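Local coordinates for protein FeoA (Thermococcus thioreducens, PDB 3E19) that probably takes part in the regulation of iron uptake as a small, metal-binding FeoA-type beta-barrel protein, at residues 5-19 with 64-77. Residues are numbered along the deposited sequence; the frame is centred on the assembly and turned at random.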
loop_
_atom_site.group_PDB
_atom_site.type_symbol
_atom_site.label_atom_id
_atom_site.label_comp_id
_atom_site.label_asym_id
_atom_site.label_seq_id
_atom_site.Cartn_x
_atom_site.Cartn_y
_atom_site.Cartn_z
ATOM N N VAL C 5 1.876 1.910 36.731
ATOM C CA VAL C 5 3.210 2.407 36.346
ATOM C C VAL C 5 3.196 2.892 34.924
ATOM O O VAL C 5 2.349 2.446 34.157
ATOM C CB VAL C 5 4.241 1.282 36.454
ATOM C CG1 VAL C 5 4.385 0.840 37.916
ATOM C CG2 VAL C 5 3.891 0.151 35.562
ATOM N N PRO C 6 4.111 3.813 34.569
ATOM C CA PRO C 6 4.271 4.192 33.175
ATOM C C PRO C 6 4.772 3.042 32.319
ATOM O O PRO C 6 5.531 2.180 32.774
ATOM C CB PRO C 6 5.309 5.329 33.225
ATOM C CG PRO C 6 5.319 5.776 34.651
ATOM C CD PRO C 6 5.044 4.559 35.437
ATOM N N LEU C 7 4.349 3.021 31.066
ATOM C CA LEU C 7 4.744 1.948 30.196
ATOM C C LEU C 7 6.266 1.911 30.121
ATOM O O LEU C 7 6.825 0.842 30.021
ATOM C CB LEU C 7 4.108 2.127 28.831
ATOM C CG LEU C 7 4.616 1.298 27.668
ATOM C CD1 LEU C 7 4.412 -0.118 28.007
ATOM C CD2 LEU C 7 3.843 1.732 26.411
ATOM N N SER C 8 6.912 3.073 30.187
ATOM C CA SER C 8 8.397 3.197 30.203
ATOM C C SER C 8 9.098 2.395 31.298
ATOM O O SER C 8 10.303 2.114 31.176
ATOM C CB SER C 8 8.794 4.665 30.337
ATOM O OG SER C 8 8.250 5.246 31.519
ATOM N N GLU C 9 8.371 2.037 32.359
ATOM C CA GLU C 9 8.927 1.283 33.465
ATOM C C GLU C 9 8.632 -0.198 33.417
ATOM O O GLU C 9 9.051 -0.915 34.297
ATOM C CB GLU C 9 8.497 1.892 34.815
ATOM C CG GLU C 9 9.180 3.198 35.023
ATOM C CD GLU C 9 8.607 4.041 36.150
ATOM O OE1 GLU C 9 7.950 3.490 37.062
ATOM O OE2 GLU C 9 8.838 5.279 36.091
ATOM N N MET C 10 7.964 -0.669 32.373
ATOM C CA MET C 10 7.572 -2.053 32.306
ATOM C C MET C 10 8.583 -2.853 31.500
ATOM O O MET C 10 9.262 -2.347 30.641
ATOM C CB MET C 10 6.200 -2.177 31.669
ATOM C CG MET C 10 5.136 -1.584 32.524
ATOM S SD MET C 10 3.557 -1.594 31.668
ATOM C CE MET C 10 3.166 -3.360 31.716
ATOM N N GLY C 11 8.682 -4.120 31.779
ATOM C CA GLY C 11 9.750 -4.912 31.176
ATOM C C GLY C 11 9.175 -6.049 30.379
ATOM O O GLY C 11 8.016 -6.391 30.550
ATOM N N PRO C 12 10.007 -6.661 29.527
ATOM C CA PRO C 12 9.595 -7.775 28.706
ATOM C C PRO C 12 8.785 -8.790 29.513
ATOM O O PRO C 12 9.122 -9.111 30.671
ATOM C CB PRO C 12 10.925 -8.371 28.256
ATOM C CG PRO C 12 11.801 -7.193 28.135
ATOM C CD PRO C 12 11.430 -6.326 29.312
ATOM N N GLY C 13 7.714 -9.273 28.913
ATOM C CA GLY C 13 6.794 -10.135 29.599
ATOM C C GLY C 13 5.658 -9.458 30.349
ATOM O O GLY C 13 4.651 -10.102 30.564
ATOM N N ASP C 14 5.806 -8.208 30.801
ATOM C CA ASP C 14 4.704 -7.537 31.524
ATOM C C ASP C 14 3.504 -7.347 30.605
ATOM O O ASP C 14 3.666 -7.078 29.393
ATOM C CB ASP C 14 5.089 -6.157 32.030
ATOM C CG ASP C 14 6.183 -6.184 33.055
ATOM O OD1 ASP C 14 6.485 -7.280 33.572
ATOM O OD2 ASP C 14 6.760 -5.100 33.319
ATOM N N LYS C 15 2.312 -7.472 31.183
ATOM C CA LYS C 15 1.067 -7.121 30.522
ATOM C C LYS C 15 0.271 -6.198 31.421
ATOM O O LYS C 15 0.272 -6.362 32.647
ATOM C CB LYS C 15 0.166 -8.332 30.339
ATOM C CG LYS C 15 0.687 -9.462 29.521
ATOM C CD LYS C 15 -0.418 -10.531 29.404
ATOM C CE LYS C 15 -1.691 -9.983 28.714
ATOM N NZ LYS C 15 -2.410 -10.963 27.801
ATOM N N GLY C 16 -0.486 -5.312 30.812
ATOM C CA GLY C 16 -1.355 -4.446 31.561
ATOM C C GLY C 16 -2.425 -3.765 30.710
ATOM O O GLY C 16 -2.496 -3.940 29.488
ATOM N N ILE C 17 -3.208 -2.944 31.372
ATOM C CA ILE C 17 -4.315 -2.216 30.760
ATOM C C ILE C 17 -4.004 -0.746 30.900
ATOM O O ILE C 17 -3.717 -0.265 32.002
ATOM C CB ILE C 17 -5.676 -2.519 31.479
ATOM C CG1 ILE C 17 -5.983 -3.988 31.491
ATOM C CG2 ILE C 17 -6.843 -1.753 30.812
ATOM C CD1 ILE C 17 -7.098 -4.371 32.508
ATOM N N VAL C 18 -4.084 -0.003 29.809
ATOM C CA VAL C 18 -3.861 1.428 29.873
ATOM C C VAL C 18 -4.960 2.095 30.694
ATOM O O VAL C 18 -6.158 1.840 30.464
ATOM C CB VAL C 18 -3.858 2.077 28.471
ATOM C CG1 VAL C 18 -3.643 3.573 28.590
ATOM C CG2 VAL C 18 -2.844 1.376 27.551
ATOM N N VAL C 19 -4.559 2.984 31.600
ATOM C CA VAL C 19 -5.507 3.630 32.498
ATOM C C VAL C 19 -5.599 5.107 32.189
ATOM O O VAL C 19 -6.664 5.667 32.354
ATOM C CB VAL C 19 -5.213 3.383 34.021
ATOM C CG1 VAL C 19 -5.429 1.920 34.358
ATOM C CG2 VAL C 19 -3.825 3.881 34.472
ATOM N N ILE C 64 8.049 1.944 20.551
ATOM C CA ILE C 64 7.781 3.226 21.132
ATOM C C ILE C 64 9.016 3.707 21.872
ATOM O O ILE C 64 9.785 2.900 22.395
ATOM C CB ILE C 64 6.531 3.108 22.082
ATOM C CG1 ILE C 64 6.111 4.462 22.619
ATOM C CG2 ILE C 64 6.725 2.038 23.214
ATOM C CD1 ILE C 64 4.660 4.428 23.223
ATOM N N GLY C 65 9.225 5.016 21.896
ATOM C CA GLY C 65 10.350 5.579 22.601
ATOM C C GLY C 65 10.037 5.642 24.067
ATOM O O GLY C 65 8.873 5.773 24.443
ATOM N N LYS C 66 11.067 5.563 24.898
ATOM C CA LYS C 66 10.897 5.662 26.348
ATOM C C LYS C 66 10.210 6.943 26.767
ATOM O O LYS C 66 9.375 6.949 27.697
ATOM C CB LYS C 66 12.254 5.586 27.073
ATOM C CG LYS C 66 12.845 4.201 27.120
ATOM C CD LYS C 66 13.494 3.870 28.448
ATOM C CE LYS C 66 13.360 2.350 28.749
ATOM N NZ LYS C 66 14.580 1.780 29.424
ATOM N N GLY C 67 10.577 8.050 26.137
ATOM C CA GLY C 67 9.909 9.341 26.444
ATOM C C GLY C 67 8.400 9.327 26.253
ATOM O O GLY C 67 7.649 9.666 27.181
ATOM N N LEU C 68 7.934 8.909 25.070
ATOM C CA LEU C 68 6.504 8.875 24.808
ATOM C C LEU C 68 5.814 7.824 25.687
ATOM O O LEU C 68 4.691 8.066 26.167
ATOM C CB LEU C 68 6.170 8.647 23.319
ATOM C CG LEU C 68 4.699 8.872 22.939
ATOM C CD1 LEU C 68 4.147 10.275 23.311
ATOM C CD2 LEU C 68 4.455 8.593 21.456
ATOM N N ALA C 69 6.495 6.707 25.911
ATOM C CA ALA C 69 6.034 5.630 26.776
ATOM C C ALA C 69 5.834 6.058 28.257
ATOM O O ALA C 69 4.975 5.524 28.946
ATOM C CB ALA C 69 6.978 4.450 26.678
ATOM N N GLY C 70 6.565 7.067 28.712
ATOM C CA GLY C 70 6.323 7.696 30.000
ATOM C C GLY C 70 4.969 8.350 30.182
ATOM O O GLY C 70 4.510 8.569 31.310
ATOM N N ARG C 71 4.319 8.683 29.083
ATOM C CA ARG C 71 2.992 9.227 29.115
ATOM C C ARG C 71 1.875 8.200 29.186
ATOM O O ARG C 71 0.703 8.601 29.336
ATOM C CB ARG C 71 2.696 10.059 27.871
ATOM C CG ARG C 71 3.721 11.088 27.560
ATOM C CD ARG C 71 3.822 12.226 28.518
ATOM N NE ARG C 71 4.439 13.300 27.731
ATOM C CZ ARG C 71 3.915 14.503 27.490
ATOM N NH1 ARG C 71 2.760 14.881 28.030
ATOM N NH2 ARG C 71 4.594 15.364 26.734
ATOM N N VAL C 72 2.198 6.908 29.055
ATOM C CA VAL C 72 1.192 5.880 29.092
ATOM C C VAL C 72 1.147 5.247 30.508
ATOM O O VAL C 72 2.084 4.577 30.895
ATOM C CB VAL C 72 1.431 4.836 28.007
ATOM C CG1 VAL C 72 0.333 3.806 27.999
ATOM C CG2 VAL C 72 1.551 5.491 26.669
ATOM N N MET C 73 0.086 5.467 31.291
ATOM C CA MET C 73 0.004 4.850 32.632
ATOM C C MET C 73 -0.757 3.551 32.522
ATOM O O MET C 73 -1.864 3.498 31.964
ATOM C CB MET C 73 -0.735 5.791 33.634
ATOM C CG MET C 73 -0.029 7.104 33.871
ATOM S SD MET C 73 1.670 6.842 34.476
ATOM C CE MET C 73 1.259 5.629 35.804
ATOM N N VAL C 74 -0.209 2.501 33.070
ATOM C CA VAL C 74 -0.726 1.180 32.831
ATOM C C VAL C 74 -0.976 0.546 34.197
ATOM O O VAL C 74 -0.140 0.682 35.106
ATOM C CB VAL C 74 0.287 0.370 32.031
ATOM C CG1 VAL C 74 -0.205 -1.055 31.730
ATOM C CG2 VAL C 74 0.585 1.120 30.735
ATOM N N ARG C 75 -2.094 -0.146 34.339
ATOM C CA ARG C 75 -2.253 -1.048 35.481
ATOM C C ARG C 75 -1.829 -2.452 35.084
ATOM O O ARG C 75 -2.344 -3.000 34.121
ATOM C CB ARG C 75 -3.677 -1.041 35.993
ATOM C CG ARG C 75 -4.781 -1.480 35.040
ATOM C CD ARG C 75 -6.132 -1.278 35.786
ATOM N NE ARG C 75 -6.320 -2.224 36.886
ATOM C CZ ARG C 75 -7.268 -2.127 37.834
ATOM N NH1 ARG C 75 -7.346 -3.074 38.760
ATOM N NH2 ARG C 75 -8.078 -1.063 37.916
ATOM N N LYS C 76 -0.841 -2.998 35.797
ATOM C CA LYS C 76 -0.320 -4.333 35.513
ATOM C C LYS C 76 -1.354 -5.379 35.825
ATOM O O LYS C 76 -2.167 -5.231 36.763
ATOM C CB LYS C 76 0.941 -4.612 36.325
ATOM C CG LYS C 76 2.125 -3.788 35.824
ATOM C CD LYS C 76 3.413 -3.985 36.675
ATOM C CE LYS C 76 4.249 -5.164 36.186
ATOM N NZ LYS C 76 5.624 -5.143 36.844
ATOM N N LEU C 77 -1.322 -6.445 35.045
ATOM C CA LEU C 77 -2.270 -7.536 35.225
ATOM C C LEU C 77 -1.661 -8.695 36.013
ATOM O O LEU C 77 -0.433 -8.808 36.075
ATOM C CB LEU C 77 -2.788 -8.004 33.874
ATOM C CG LEU C 77 -3.886 -7.068 33.391
ATOM C CD1 LEU C 77 -4.224 -7.411 31.952
ATOM C CD2 LEU C 77 -5.140 -7.131 34.332
HETATM O O HOH W 1 2.118 -8.508 33.825
#
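V74 packs against both M10 and G16 on the central strand of this corner of the SH3-like barrel of the FeoA domain, where strand 72-76 is flanked by strands 4-6 and 15-21, both antiparallel to it. It illustrates how one strand can be shared by two neighbours: V5 trades paired backbone bonds with V74, and I17 with R75. V74 CG1, anti to the backbone N (chi1 -180°), lies 3.6 Å from G16 CA, and a beta carbon on G16 would collide with it. The M10 side chain meets V74 at about a right angle, its SD 3.8 Å from V74 CG1. Deeper in, L7 CB abuts V72 CB at 3.9 Å, while L7 also packs on I42 and V44 of strand 41-46. P6 and M73 run alongside each other, and the bent thioether folds back until M73 CE sits 3.5 Å from V5 C.

At the end of strand 72-76, K76 bends at chi3 (88°) and lays its end beside the D14 carboxylate, making a long salt bridge of 3.7 Å from NZ to OD2. The same oxygen receives the G11 amide from above the carboxylate plane, G11 N to D14 OD2 being 2.7 Å, which ties the 11-14 turn together. Without the carboxylate, as with an alanine here, the G11 amide and the K76 ammonium would probably each lose this partner and the turn some support. At the other end the V19 and R75 side chains cross at about a right angle, CG1 against CG, and V19 N donates to M73 O over 2.8 Å, almost straight at 173°.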